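Side-chain contact in ubiquitin-conjugating enzyme E2-21 kDa (Pichia angusta, PDB 5NL8), which accepts activated ubiquitin from the E1 enzyme as a thioester and passes it to target proteins, and probably serves peroxisome biogenesis: residues I67-P70 and T71-L75. Numbering follows the deposited sequence.
Sequences IDIP and TNYPL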
loop_
_atom_site.group_PDB
_atom_site.type_symbol
_atom_site.label_atom_id
_atom_site.label_comp_id
_atom_site.label_asym_id
_atom_site.label_seq_id
_atom_site.Cartn_x
_atom_site.Cartn_y
_atom_site.Cartn_z
ATOM N N ILE A 67 -7.971 1.814 -3.542
ATOM C CA ILE A 67 -7.869 1.307 -4.901
ATOM C C ILE A 67 -9.105 1.655 -5.722
ATOM O O ILE A 67 -10.221 1.301 -5.362
ATOM C CB ILE A 67 -7.685 -0.218 -4.914
ATOM C CG1 ILE A 67 -6.475 -0.618 -4.070
ATOM C CG2 ILE A 67 -7.529 -0.727 -6.337
ATOM C CD1 ILE A 67 -6.666 -1.923 -3.328
ATOM N N ASP A 68 -8.893 2.352 -6.830
ATOM C CA ASP A 68 -9.970 2.702 -7.744
ATOM C C ASP A 68 -9.879 1.850 -9.005
ATOM O O ASP A 68 -8.822 1.769 -9.637
ATOM C CB ASP A 68 -9.920 4.190 -8.090
ATOM C CG ASP A 68 -10.116 5.080 -6.871
ATOM O OD1 ASP A 68 -9.768 4.649 -5.752
ATOM O OD2 ASP A 68 -10.622 6.210 -7.032
ATOM N N ILE A 69 -10.993 1.212 -9.350
ATOM C CA ILE A 69 -11.057 0.291 -10.480
ATOM C C ILE A 69 -11.642 0.966 -11.716
ATOM O O ILE A 69 -12.711 1.566 -11.643
ATOM C CB ILE A 69 -11.911 -0.949 -10.137
ATOM C CG1 ILE A 69 -11.345 -1.668 -8.911
ATOM C CG2 ILE A 69 -12.002 -1.887 -11.325
ATOM C CD1 ILE A 69 -9.926 -2.166 -9.086
ATOM N N PRO A 70 -10.938 0.875 -12.855
ATOM C CA PRO A 70 -11.446 1.433 -14.113
ATOM C C PRO A 70 -12.612 0.623 -14.670
ATOM O O PRO A 70 -12.770 -0.544 -14.317
ATOM C CB PRO A 70 -10.234 1.362 -15.044
ATOM C CG PRO A 70 -9.431 0.223 -14.514
ATOM C CD PRO A 70 -9.601 0.275 -13.019
ATOM N N THR A 71 -13.414 1.240 -15.533
ATOM C CA THR A 71 -14.592 0.588 -16.096
ATOM C C THR A 71 -14.222 -0.537 -17.055
ATOM O O THR A 71 -14.936 -1.534 -17.160
ATOM C CB THR A 71 -15.485 1.595 -16.846
ATOM O OG1 THR A 71 -15.548 2.824 -16.112
ATOM C CG2 THR A 71 -16.890 1.036 -17.029
ATOM N N ASN A 72 -13.104 -0.372 -17.752
ATOM C CA ASN A 72 -12.674 -1.349 -18.744
ATOM C C ASN A 72 -11.788 -2.441 -18.147
ATOM O O ASN A 72 -11.137 -3.186 -18.877
ATOM C CB ASN A 72 -11.939 -0.648 -19.890
ATOM C CG ASN A 72 -10.667 0.040 -19.433
ATOM O OD1 ASN A 72 -10.583 0.534 -18.308
ATOM N ND2 ASN A 72 -9.666 0.072 -20.306
ATOM N N TYR A 73 -11.767 -2.524 -16.820
ATOM C CA TYR A 73 -11.001 -3.545 -16.111
ATOM C C TYR A 73 -11.345 -4.937 -16.637
ATOM O O TYR A 73 -12.516 -5.236 -16.860
ATOM C CB TYR A 73 -11.276 -3.449 -14.607
ATOM C CG TYR A 73 -10.458 -4.387 -13.753
ATOM C CD1 TYR A 73 -9.176 -4.044 -13.346
ATOM C CD2 TYR A 73 -10.972 -5.610 -13.342
ATOM C CE1 TYR A 73 -8.424 -4.896 -12.563
ATOM C CE2 TYR A 73 -10.226 -6.471 -12.556
ATOM C CZ TYR A 73 -8.953 -6.108 -12.170
ATOM O OH TYR A 73 -8.205 -6.958 -11.389
ATOM N N PRO A 74 -10.331 -5.797 -16.839
ATOM C CA PRO A 74 -8.905 -5.596 -16.560
ATOM C C PRO A 74 -8.068 -5.164 -17.764
ATOM O O PRO A 74 -6.898 -5.542 -17.839
ATOM C CB PRO A 74 -8.466 -6.983 -16.103
ATOM C CG PRO A 74 -9.268 -7.889 -16.983
ATOM C CD PRO A 74 -10.599 -7.192 -17.230
ATOM N N LEU A 75 -8.642 -4.401 -18.689
ATOM C CA LEU A 75 -7.877 -3.912 -19.832
ATOM C C LEU A 75 -6.896 -2.838 -19.384
ATOM O O LEU A 75 -5.853 -2.633 -20.004
ATOM C CB LEU A 75 -8.800 -3.366 -20.923
ATOM C CG LEU A 75 -9.217 -4.339 -22.029
ATOM C CD1 LEU A 75 -9.817 -5.619 -21.456
ATOM C CD2 LEU A 75 -10.189 -3.671 -22.989
#
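A type I beta turn from P70 to Y73 bends the chain back beyond strand 62-68, and Y73 N closes it with a weak hydrogen bond to P70 O (3.3 Å, N-H...O 154°). The turn brings the root of the Y73 side chain against I69: methyl CG2 of I69 lies 3.7 Å from Y73 CB and 3.8 Å from Y73 CG. With CG anti to the backbone N (chi1 -176°), the Y73 ring passes I69 obliquely and points its OH toward helix 6-21, where it is hydrogen-bonded to E13. P70 CG adds a looser contact, 4.1 Å from Y73 CB. Residues 71-75 lie in the loop between strands 62-68 and 79-82, the third and fourth of the antiparallel sheet of the UBC fold, and their tyrosine-proline pair is the YP of the YPxxPP motif of E2 enzymes. A cis peptide bond joins Y73 to P74, and P74 CB sits 3.8 Å above the centre of the tyrosine ring, covering one face; L135 of helix 135-147 touches both I69 and Y73. N72 has CG between its backbone N and carbonyl carbon (chi1 63°), which brings OD1 to 3.4 Å from P70 CB, while ND2 is hydrogen-bonded to D76.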